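Local atomic coordinates of 457aa long hypothetical protein (Pyrococcus horikoshii, PDB entry 2CSU), a protein that is of unknown function but combines a Rossmann-type CoA-binding domain with two domains related to succinyl-CoA ligases, in a two-chain assembly. Residues D79-C84 with K111-I116; F99-E104 with G126-G131; D138-A141 with T145-K148; D189-M194 with M220-R225. All blocks are in the same frame, centred on the assembly; numbering follows the deposited sequence.

Interaction 1: D79-C84 with K111-I116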
loop_
_atom_site.group_PDB
_atom_site.type_symbol
_atom_site.label_atom_id
_atom_site.label_comp_id
_atom_site.label_asym_id
_atom_site.label_seq_id
_atom_site.Cartn_x
_atom_site.Cartn_y
_atom_site.Cartn_z
ATOM N N ASP A 79 -34.477 26.816 8.185
ATOM C CA ASP A 79 -34.481 28.023 8.993
ATOM C C ASP A 79 -33.073 28.468 9.395
ATOM O O ASP A 79 -32.814 29.660 9.540
ATOM C CB ASP A 79 -35.335 27.824 10.243
ATOM C CG ASP A 79 -35.448 29.089 11.065
ATOM O OD1 ASP A 79 -35.858 30.129 10.491
ATOM O OD2 ASP A 79 -35.126 29.044 12.275
ATOM N N THR A 80 -32.165 27.516 9.595
ATOM C CA THR A 80 -30.800 27.870 9.953
ATOM C C THR A 80 -30.149 28.522 8.740
ATOM O O THR A 80 -29.413 29.501 8.864
ATOM C CB THR A 80 -29.980 26.627 10.384
ATOM O OG1 THR A 80 -30.058 25.615 9.369
ATOM C CG2 THR A 80 -30.519 26.068 11.691
ATOM N N LEU A 81 -30.433 27.989 7.558
ATOM C CA LEU A 81 -29.876 28.555 6.338
ATOM C C LEU A 81 -30.350 29.991 6.160
ATOM O O LEU A 81 -29.560 30.867 5.826
ATOM C CB LEU A 81 -30.297 27.729 5.125
ATOM C CG LEU A 81 -29.764 28.228 3.783
ATOM C CD1 LEU A 81 -28.260 28.009 3.720
ATOM C CD2 LEU A 81 -30.436 27.466 2.648
ATOM N N ILE A 82 -31.642 30.232 6.382
ATOM C CA ILE A 82 -32.207 31.575 6.254
ATOM C C ILE A 82 -31.551 32.511 7.272
ATOM O O ILE A 82 -31.226 33.658 6.954
ATOM C CB ILE A 82 -33.752 31.554 6.456
ATOM C CG1 ILE A 82 -34.397 30.754 5.311
ATOM C CG2 ILE A 82 -34.324 32.995 6.489
ATOM C CD1 ILE A 82 -35.915 30.662 5.365
ATOM N N GLN A 83 -31.352 32.031 8.498
ATOM C CA GLN A 83 -30.697 32.863 9.496
ATOM C C GLN A 83 -29.308 33.261 8.965
ATOM O O GLN A 83 -28.937 34.432 8.995
ATOM C CB GLN A 83 -30.580 32.110 10.824
ATOM C CG GLN A 83 -31.867 32.151 11.684
ATOM C CD GLN A 83 -31.754 31.322 12.956
ATOM O OE1 GLN A 83 -30.787 31.451 13.710
ATOM N NE2 GLN A 83 -32.742 30.472 13.201
ATOM N N CYS A 84 -28.545 32.294 8.455
ATOM C CA CYS A 84 -27.231 32.614 7.920
ATOM C C CYS A 84 -27.401 33.702 6.862
ATOM O O CYS A 84 -26.604 34.641 6.775
ATOM C CB CYS A 84 -26.582 31.379 7.301
ATOM S SG CYS A 84 -26.072 30.121 8.490
ATOM N N LYS A 111 -33.394 21.607 -3.574
ATOM C CA LYS A 111 -33.457 22.720 -4.516
ATOM C C LYS A 111 -33.863 24.011 -3.822
ATOM O O LYS A 111 -33.354 25.080 -4.143
ATOM C CB LYS A 111 -34.465 22.440 -5.635
ATOM C CG LYS A 111 -34.849 23.709 -6.390
ATOM C CD LYS A 111 -36.357 23.894 -6.476
ATOM C CE LYS A 111 -36.739 25.374 -6.304
ATOM N NZ LYS A 111 -37.428 25.635 -5.004
ATOM N N GLU A 112 -34.804 23.904 -2.891
ATOM C CA GLU A 112 -35.277 25.060 -2.153
ATOM C C GLU A 112 -34.128 25.641 -1.339
ATOM O O GLU A 112 -34.018 26.861 -1.215
ATOM C CB GLU A 112 -36.458 24.661 -1.249
ATOM C CG GLU A 112 -37.027 25.769 -0.351
ATOM C CD GLU A 112 -37.380 27.046 -1.105
ATOM O OE1 GLU A 112 -37.791 26.964 -2.279
ATOM O OE2 GLU A 112 -37.261 28.142 -0.514
ATOM N N LEU A 113 -33.266 24.776 -0.803
ATOM C CA LEU A 113 -32.109 25.237 -0.026
ATOM C C LEU A 113 -31.206 26.072 -0.925
ATOM O O LEU A 113 -30.727 27.124 -0.528
ATOM C CB LEU A 113 -31.289 24.066 0.529
ATOM C CG LEU A 113 -31.828 23.140 1.622
ATOM C CD1 LEU A 113 -30.707 22.200 2.062
ATOM C CD2 LEU A 113 -32.323 23.946 2.818
ATOM N N VAL A 114 -30.987 25.595 -2.145
ATOM C CA VAL A 114 -30.139 26.298 -3.103
ATOM C C VAL A 114 -30.794 27.614 -3.509
ATOM O O VAL A 114 -30.132 28.652 -3.602
ATOM C CB VAL A 114 -29.880 25.409 -4.332
ATOM C CG1 VAL A 114 -29.094 26.172 -5.390
ATOM C CG2 VAL A 114 -29.110 24.167 -3.894
ATOM N N GLU A 115 -32.103 27.565 -3.728
ATOM C CA GLU A 115 -32.861 28.752 -4.093
ATOM C C GLU A 115 -32.708 29.816 -2.994
ATOM O O GLU A 115 -32.529 31.003 -3.277
ATOM C CB GLU A 115 -34.344 28.394 -4.278
ATOM C CG GLU A 115 -35.228 29.596 -4.626
ATOM C CD GLU A 115 -36.579 29.191 -5.192
ATOM O OE1 GLU A 115 -37.552 29.051 -4.414
ATOM O OE2 GLU A 115 -36.660 29.003 -6.425
ATOM N N ILE A 116 -32.782 29.388 -1.739
ATOM C CA ILE A 116 -32.637 30.330 -0.640
ATOM C C ILE A 116 -31.235 30.920 -0.654
ATOM O O ILE A 116 -31.057 32.119 -0.459
ATOM C CB ILE A 116 -32.885 29.660 0.727
ATOM C CG1 ILE A 116 -34.369 29.316 0.879
ATOM C CG2 ILE A 116 -32.439 30.585 1.851
ATOM C CD1 ILE A 116 -34.727 28.680 2.229
#
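Leu81 and Ile82 of helix 74-87 pack against Leu113 and Ile116 of helix 104-120, and the side chains that meet are all apolar. Leu81 can be followed outward. Its CB points across at the other helix, and CG, anti to the backbone N (chi1 -180°), carries the chain on in that direction until it comes 4.1 Å from Ile116 CG2. The branch that does the work is CD2. It pushes in between two side chains, 3.8 Å from CG2 of Ile116 and 4.0 Å from CD2 of Leu113, and its tip reaches the backbone, where CD2 lies 3.2 Å from Leu113 O. Ile82 sets out less directly, but its extended chain reaches Ile116: the two side chains cross at about a right angle, with Ile82 CG1 3.7 Å from Ile116 CD1. Ile116 therefore serves both partners, giving CG2 mainly to Leu81 and CD1 to Ile82. On its outer side, helix 104-120 holds a salt-bridge network in which Lys111 NZ joins Glu112 and, more weakly, Glu115. Thr80 and Cys84 of the other helix face the sheet and rest on strands 10-14 and 67-70. The axes of segments 79-84 and 111-116 run almost parallel, 11° apart, with a closest approach of 10.2 Å, as expected for neighbouring helices on one face of the parallel sheet of a Rossmann-type fold.

Interaction 2: F99-E104 with G126-G131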
loop_
_atom_site.group_PDB
_atom_site.type_symbol
_atom_site.label_atom_id
_atom_site.label_comp_id
_atom_site.label_asym_id
_atom_site.label_seq_id
_atom_site.Cartn_x
_atom_site.Cartn_y
_atom_site.Cartn_z
ATOM N N PHE A 99 -31.472 14.720 2.455
ATOM C CA PHE A 99 -31.943 15.509 1.324
ATOM C C PHE A 99 -31.999 14.702 0.010
ATOM O O PHE A 99 -32.635 13.660 -0.086
ATOM C CB PHE A 99 -31.049 16.747 1.191
ATOM C CG PHE A 99 -31.244 17.640 2.389
ATOM C CD1 PHE A 99 -32.341 18.492 2.445
ATOM C CD2 PHE A 99 -30.339 17.602 3.440
ATOM C CE1 PHE A 99 -32.534 19.300 3.558
ATOM C CE2 PHE A 99 -30.541 18.415 4.551
ATOM C CZ PHE A 99 -31.637 19.266 4.617
ATOM N N GLY A 100 -31.335 15.236 -1.034
ATOM C CA GLY A 100 -31.531 14.688 -2.382
ATOM C C GLY A 100 -31.042 13.243 -2.532
ATOM O O GLY A 100 -31.219 12.605 -3.562
ATOM N N GLU A 101 -30.451 12.631 -1.517
ATOM C CA GLU A 101 -30.015 11.245 -1.647
ATOM C C GLU A 101 -31.121 10.278 -1.234
ATOM O O GLU A 101 -31.040 9.080 -1.504
ATOM C CB GLU A 101 -28.792 10.978 -0.773
ATOM C CG GLU A 101 -29.115 10.925 0.715
ATOM C CD GLU A 101 -29.114 12.281 1.388
ATOM O OE1 GLU A 101 -29.239 13.315 0.686
ATOM O OE2 GLU A 101 -28.999 12.316 2.634
ATOM N N THR A 102 -32.151 10.804 -0.580
ATOM C CA THR A 102 -33.248 9.972 -0.112
ATOM C C THR A 102 -34.438 9.875 -1.063
ATOM O O THR A 102 -35.354 9.094 -0.822
ATOM C CB THR A 102 -33.763 10.465 1.241
ATOM O OG1 THR A 102 -34.406 11.735 1.063
ATOM C CG2 THR A 102 -32.607 10.606 2.233
ATOM N N GLY A 103 -34.435 10.661 -2.135
ATOM C CA GLY A 103 -35.549 10.601 -3.068
ATOM C C GLY A 103 -35.993 11.921 -3.675
ATOM O O GLY A 103 -35.361 12.960 -3.475
ATOM N N GLU A 104 -37.105 11.877 -4.405
ATOM C CA GLU A 104 -37.649 13.055 -5.069
ATOM C C GLU A 104 -38.039 14.164 -4.102
ATOM O O GLU A 104 -37.849 15.342 -4.391
ATOM C CB GLU A 104 -38.857 12.664 -5.929
ATOM C CG GLU A 104 -39.920 11.829 -5.213
ATOM C CD GLU A 104 -41.291 11.910 -5.888
ATOM O OE1 GLU A 104 -41.615 11.001 -6.683
ATOM O OE2 GLU A 104 -42.045 12.875 -5.628
ATOM N N GLY A 126 -22.506 20.747 -0.251
ATOM C CA GLY A 126 -23.351 19.687 0.286
ATOM C C GLY A 126 -24.750 19.759 -0.331
ATOM O O GLY A 126 -24.933 20.160 -1.473
ATOM N N PRO A 127 -25.757 19.317 0.445
ATOM C CA PRO A 127 -25.566 18.805 1.797
ATOM C C PRO A 127 -25.047 17.363 1.793
ATOM O O PRO A 127 -24.464 16.878 0.832
ATOM C CB PRO A 127 -26.908 18.870 2.513
ATOM C CG PRO A 127 -27.994 18.875 1.448
ATOM C CD PRO A 127 -27.185 19.343 0.147
ATOM N N ASN A 128 -25.249 16.684 2.939
ATOM C CA ASN A 128 -24.726 15.331 3.084
ATOM C C ASN A 128 -23.248 15.256 2.691
ATOM O O ASN A 128 -22.844 14.519 1.803
ATOM C CB ASN A 128 -25.549 14.391 2.204
ATOM C CG ASN A 128 -25.328 12.967 2.654
ATOM O OD1 ASN A 128 -24.974 12.696 3.798
ATOM N ND2 ASN A 128 -25.552 12.034 1.714
ATOM N N CYS A 129 -22.440 16.095 3.365
ATOM C CA CYS A 129 -21.007 16.099 3.099
ATOM C C CYS A 129 -20.217 15.903 4.394
ATOM O O CYS A 129 -20.738 16.019 5.496
ATOM C CB CYS A 129 -20.644 17.447 2.480
ATOM S SG CYS A 129 -20.883 18.809 3.642
ATOM N N VAL A 130 -18.928 15.553 4.236
ATOM C CA VAL A 130 -18.085 15.408 5.419
ATOM C C VAL A 130 -17.433 16.735 5.810
ATOM O O VAL A 130 -16.904 16.905 6.901
ATOM C CB VAL A 130 -17.010 14.361 5.124
ATOM C CG1 VAL A 130 -15.988 14.342 6.258
ATOM C CG2 VAL A 130 -17.645 12.988 5.004
ATOM N N GLY A 131 -17.448 17.684 4.855
ATOM C CA GLY A 131 -16.893 19.002 5.141
ATOM C C GLY A 131 -15.700 19.326 4.240
ATOM O O GLY A 131 -15.467 18.691 3.219
#
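Two loops at the C-terminal ends of adjacent parallel strands, 91-94 and 123-125, meet here in the Rossmann-type CoA-binding domain. Phe99 and Pro127 form the apolar half. Pro127, preceded by a cis peptide bond, aims its ring at Phe99, and its CG lies 3.3 Å from Phe99 CD2 and 3.7 Å from Phe99 CB, an oblique approach with the two side chains crossing at about a right angle. The polar half is a stack: the Glu101 carboxylate and the Asn128 amide lie nearly parallel, 11° apart, with Glu101 OE2 3.6 Å from Asn128 ND2. Glu101 gets there because CG sits between its backbone N and carbonyl carbon (chi1 73°) and the chain bends again at chi2, folding the carboxylate back towards its own loop. OE2 accepts from Gly98 N of that loop, and OE1 from Asn184 ND2 of a separate loop, while Phe99 N adds weak bonds to both oxygens. A type I turn from Phe99 to Thr102 shapes this loop; Phe99 O takes both Thr102 N and Thr102 OG1, the hydroxyl at 2.9 Å. The Phe99 ring also packs on Val77 of helix 74-87 and on Glu109 and Glu110 of helix 104-120, and Pro127 rests on Ile94 of strand 91-94.

Interaction 3: D138-A141 with T145-K148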
loop_
_atom_site.group_PDB
_atom_site.type_symbol
_atom_site.label_atom_id
_atom_site.label_comp_id
_atom_site.label_asym_id
_atom_site.label_seq_id
_atom_site.Cartn_x
_atom_site.Cartn_y
_atom_site.Cartn_z
ATOM N N ASP A 138 -4.507 25.262 9.261
ATOM C CA ASP A 138 -5.115 24.438 10.297
ATOM C C ASP A 138 -6.643 24.553 10.358
ATOM O O ASP A 138 -7.232 24.618 11.448
ATOM C CB ASP A 138 -4.511 24.789 11.672
ATOM C CG ASP A 138 -3.015 24.483 11.761
ATOM O OD1 ASP A 138 -2.369 24.929 12.733
ATOM O OD2 ASP A 138 -2.478 23.791 10.871
ATOM N N LEU A 139 -7.280 24.576 9.192
ATOM C CA LEU A 139 -8.734 24.668 9.106
ATOM C C LEU A 139 -9.305 23.287 8.785
ATOM O O LEU A 139 -9.089 22.759 7.699
ATOM C CB LEU A 139 -9.142 25.650 8.008
ATOM C CG LEU A 139 -10.637 25.672 7.631
ATOM C CD1 LEU A 139 -11.417 26.536 8.618
ATOM C CD2 LEU A 139 -10.797 26.232 6.214
ATOM N N ASN A 140 -10.026 22.705 9.738
ATOM C CA ASN A 140 -10.628 21.396 9.550
ATOM C C ASN A 140 -12.105 21.442 9.928
ATOM O O ASN A 140 -12.495 21.034 11.021
ATOM C CB ASN A 140 -9.872 20.351 10.385
ATOM C CG ASN A 140 -10.415 18.944 10.205
ATOM O OD1 ASN A 140 -10.949 18.606 9.154
ATOM N ND2 ASN A 140 -10.269 18.106 11.241
ATOM N N ALA A 141 -12.914 21.966 9.007
ATOM C CA ALA A 141 -14.358 22.073 9.174
ATOM C C ALA A 141 -14.972 20.725 8.764
ATOM O O ALA A 141 -15.705 20.621 7.765
ATOM C CB ALA A 141 -14.893 23.192 8.294
ATOM N N THR A 145 -10.584 13.408 11.577
ATOM C CA THR A 145 -9.257 13.967 11.827
ATOM C C THR A 145 -8.695 14.682 10.586
ATOM O O THR A 145 -8.960 14.280 9.451
ATOM C CB THR A 145 -8.274 12.854 12.303
ATOM O OG1 THR A 145 -7.066 13.457 12.771
ATOM C CG2 THR A 145 -7.936 11.916 11.170
ATOM N N VAL A 146 -7.923 15.744 10.805
ATOM C CA VAL A 146 -7.345 16.522 9.712
ATOM C C VAL A 146 -6.225 15.765 8.983
ATOM O O VAL A 146 -5.443 15.034 9.587
ATOM C CB VAL A 146 -6.790 17.894 10.238
ATOM C CG1 VAL A 146 -5.472 17.685 10.974
ATOM C CG2 VAL A 146 -6.617 18.874 9.089
ATOM N N ALA A 147 -6.157 15.926 7.673
ATOM C CA ALA A 147 -5.122 15.251 6.913
ATOM C C ALA A 147 -3.804 15.974 7.179
ATOM O O ALA A 147 -3.797 17.095 7.706
ATOM C CB ALA A 147 -5.460 15.296 5.412
ATOM N N LYS A 148 -2.688 15.342 6.835
ATOM C CA LYS A 148 -1.401 15.997 7.017
ATOM C C LYS A 148 -1.295 17.130 6.008
ATOM O O LYS A 148 -2.023 17.164 5.019
ATOM C CB LYS A 148 -0.247 15.022 6.812
ATOM C CG LYS A 148 -0.019 14.090 7.992
ATOM C CD LYS A 148 1.288 13.343 7.855
ATOM C CE LYS A 148 1.703 12.694 9.166
ATOM N NZ LYS A 148 2.996 11.964 9.000
#
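Asn140 and Val146 carry this short-range contact, and most of it is van der Waals. Asn140 points from its strand towards the returning chain, and the two side chains pass each other at a slant. Its CB lies 3.8 Å from Val146 CG2, the methyl anti to the valine N, while the amide carbon CG comes 3.8 Å from Val146 CB. The flat amide is thus laid along the root of the valine, with ND2 3.6 Å from Val146 CB.

The polar atoms meet without bonding across the contact. Asn140 ND2 is 3.4 Å from Val146 N, but both are donors. What fixes the amide is the connecting turn: ND2 donates to Ile144 O and OD1 bonds Thr142 OG1, so both ends are held by the residues that link the two segments. CG, anti to the backbone N (chi1 -178°), brings the amide within bonding reach of the turn.

Among the backbone features, Asp138 and Leu139 both face Asn134 in a G1 beta bulge, where strand 139-142 starts its antiparallel pairing with 131-134. Asn140 and Val146 both touch Met133 of that strand. The arrangement is that of a beta hairpin with a bulge at its turn, followed by a chain reversal held by Asn140, which bonds the carbonyl of Ile144 and the hydroxyl of Thr142.

Interaction 4: D189-M194 with M220-R225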
loop_
_atom_site.group_PDB
_atom_site.type_symbol
_atom_site.label_atom_id
_atom_site.label_comp_id
_atom_site.label_asym_id
_atom_site.label_seq_id
_atom_site.Cartn_x
_atom_site.Cartn_y
_atom_site.Cartn_z
ATOM N N ASP A 189 -19.836 23.008 -7.289
ATOM C CA ASP A 189 -19.465 21.714 -7.864
ATOM C C ASP A 189 -17.981 21.644 -8.230
ATOM O O ASP A 189 -17.192 22.524 -7.913
ATOM C CB ASP A 189 -20.330 21.462 -9.102
ATOM C CG ASP A 189 -20.173 22.613 -10.088
ATOM O OD1 ASP A 189 -19.130 23.265 -10.052
ATOM O OD2 ASP A 189 -21.084 22.838 -10.880
ATOM N N PHE A 190 -17.639 20.542 -8.896
ATOM C CA PHE A 190 -16.270 20.306 -9.338
ATOM C C PHE A 190 -15.749 21.497 -10.142
ATOM O O PHE A 190 -14.670 22.037 -9.852
ATOM C CB PHE A 190 -16.185 19.066 -10.238
ATOM C CG PHE A 190 -16.376 17.766 -9.518
ATOM C CD1 PHE A 190 -15.514 17.392 -8.492
ATOM C CD2 PHE A 190 -17.403 16.900 -9.886
ATOM C CE1 PHE A 190 -15.671 16.170 -7.838
ATOM C CE2 PHE A 190 -17.571 15.683 -9.245
ATOM C CZ PHE A 190 -16.705 15.314 -8.215
ATOM N N ALA A 191 -16.520 21.897 -11.152
ATOM C CA ALA A 191 -16.130 22.997 -12.034
ATOM C C ALA A 191 -15.789 24.287 -11.297
ATOM O O ALA A 191 -14.741 24.885 -11.527
ATOM C CB ALA A 191 -17.234 23.268 -13.035
ATOM N N GLU A 192 -16.693 24.727 -10.431
ATOM C CA GLU A 192 -16.466 25.949 -9.693
ATOM C C GLU A 192 -15.251 25.792 -8.793
ATOM O O GLU A 192 -14.491 26.738 -8.607
ATOM C CB GLU A 192 -17.704 26.311 -8.875
ATOM C CG GLU A 192 -18.770 27.062 -9.685
ATOM C CD GLU A 192 -20.190 26.702 -9.271
ATOM O OE1 GLU A 192 -20.498 26.769 -8.062
ATOM O OE2 GLU A 192 -21.003 26.349 -10.158
ATOM N N LEU A 193 -15.067 24.598 -8.244
ATOM C CA LEU A 193 -13.930 24.357 -7.377
ATOM C C LEU A 193 -12.629 24.357 -8.177
ATOM O O LEU A 193 -11.633 24.916 -7.733
ATOM C CB LEU A 193 -14.106 23.049 -6.628
ATOM C CG LEU A 193 -15.085 23.126 -5.454
ATOM C CD1 LEU A 193 -15.219 21.742 -4.841
ATOM C CD2 LEU A 193 -14.591 24.133 -4.404
HETATM N N MSE A 194 -12.649 23.750 -9.363
HETATM C CA MSE A 194 -11.470 23.712 -10.212
HETATM C C MSE A 194 -11.125 25.120 -10.671
HETATM O O MSE A 194 -9.951 25.439 -10.854
HETATM C CB MSE A 194 -11.686 22.812 -11.438
HETATM C CG MSE A 194 -11.541 21.322 -11.155
HETATM SE SE MSE A 194 -11.996 20.219 -12.555
HETATM C CE MSE A 194 -13.404 20.846 -12.893
HETATM N N MSE A 220 -15.810 19.895 -18.525
HETATM C CA MSE A 220 -14.764 19.692 -19.516
HETATM C C MSE A 220 -14.079 20.978 -19.979
HETATM O O MSE A 220 -12.855 21.016 -20.114
HETATM C CB MSE A 220 -15.319 18.924 -20.722
HETATM C CG MSE A 220 -15.475 17.421 -20.478
HETATM SE SE MSE A 220 -14.425 16.789 -19.130
HETATM C CE MSE A 220 -15.240 15.301 -18.746
ATOM N N GLU A 221 -14.852 22.033 -20.208
ATOM C CA GLU A 221 -14.263 23.283 -20.663
ATOM C C GLU A 221 -13.452 23.957 -19.559
ATOM O O GLU A 221 -12.458 24.616 -19.834
ATOM C CB GLU A 221 -15.343 24.231 -21.191
ATOM C CG GLU A 221 -14.773 25.462 -21.895
ATOM C CD GLU A 221 -13.797 25.110 -23.025
ATOM O OE1 GLU A 221 -14.206 24.428 -23.998
ATOM O OE2 GLU A 221 -12.614 25.521 -22.938
ATOM N N VAL A 222 -13.880 23.795 -18.311
ATOM C CA VAL A 222 -13.136 24.365 -17.189
ATOM C C VAL A 222 -11.845 23.548 -17.042
ATOM O O VAL A 222 -10.763 24.096 -16.878
ATOM C CB VAL A 222 -13.958 24.298 -15.872
ATOM C CG1 VAL A 222 -13.031 24.307 -14.672
ATOM C CG2 VAL A 222 -14.915 25.496 -15.792
ATOM N N ALA A 223 -11.973 22.231 -17.117
ATOM C CA ALA A 223 -10.821 21.343 -16.997
ATOM C C ALA A 223 -9.790 21.615 -18.086
ATOM O O ALA A 223 -8.588 21.638 -17.815
ATOM C CB ALA A 223 -11.272 19.882 -17.067
ATOM N N LYS A 224 -10.263 21.823 -19.314
ATOM C CA LYS A 224 -9.405 22.114 -20.450
ATOM C C LYS A 224 -8.506 23.305 -20.152
ATOM O O LYS A 224 -7.326 23.322 -20.476
ATOM C CB LYS A 224 -10.294 22.422 -21.655
ATOM C CG LYS A 224 -9.737 21.831 -22.953
ATOM C CD LYS A 224 -10.377 22.452 -24.196
ATOM C CE LYS A 224 -10.986 21.399 -25.129
ATOM N NZ LYS A 224 -11.953 22.037 -26.021
ATOM N N ARG A 225 -9.101 24.335 -19.560
ATOM C CA ARG A 225 -8.329 25.534 -19.244
ATOM C C ARG A 225 -7.387 25.309 -18.054
ATOM O O ARG A 225 -6.186 25.555 -18.115
ATOM C CB ARG A 225 -9.319 26.655 -18.920
ATOM C CG ARG A 225 -9.763 27.427 -20.163
ATOM C CD ARG A 225 -10.529 28.704 -19.804
ATOM N NE ARG A 225 -11.870 28.387 -19.305
ATOM C CZ ARG A 225 -12.047 28.471 -17.977
ATOM N NH1 ARG A 225 -11.040 28.836 -17.197
ATOM N NH2 ARG A 225 -13.247 28.209 -17.449
#
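Val222 is the centre of this contact: it points from helix 216-229 at helix 190-197 and touches both Ala191 and Met194, one turn apart. Its CG1 makes the shorter contacts, lying 3.8 Å from Met194 CB and 3.6 Å from Ala191 O. The other methyl, CG2, stands beside Ala191 CB at a longer 4.2 Å. Met194, present as selenomethionine, does more than offer its CB. The chain bends at chi3 (-50°), which brings the terminal methyl back so that CE is 3.9 Å from the same Val222 CG1; the valine methyl is therefore met by the root and the end of one side chain, the two residues crossing at a slant. The small Ala191 is consistent with a close approach: its CA is 6.1 Å from that of Val222. The two helices belong to the flavodoxin-like domain of the succinyl-CoA ligase type, in which helices pack against a largely parallel sheet. Further out, Phe190 and Leu193 turn from Val222 to that sheet, both resting on Ile155 of strand 152-156. The start of the first helix is set by Asp189, the N-cap: its OD1 accepts from Glu192 N at 2.9 Å in an almost straight bond of 179°, the N-H meeting the oxygen nearly along its C-O axis. Glu192, whose CB points away from helix 216-229, still forms salt bridges with Arg123 and with Lys218 of that helix.

Reading from the N terminus, interaction 1 closes the loop from helix 74-87 through strand 91-94 to helix 104-120, and interaction 2 starts inside that loop and ends beyond it, so the two cross. They also touch, Leu113 CD1 packing 3.7 Å from Phe99 CE1, which joins the helix pair to the loops at the strand ends. Interaction 3 follows in series, a short closure of the chain just after strand 139-142. Interaction 4, the last, spans strand 205-210 to bring helices 190-197 and 216-229 together in the flavodoxin-like domain. Its centre is about 22 Å from that of interaction 2 and about 24 Å from that of interaction 3.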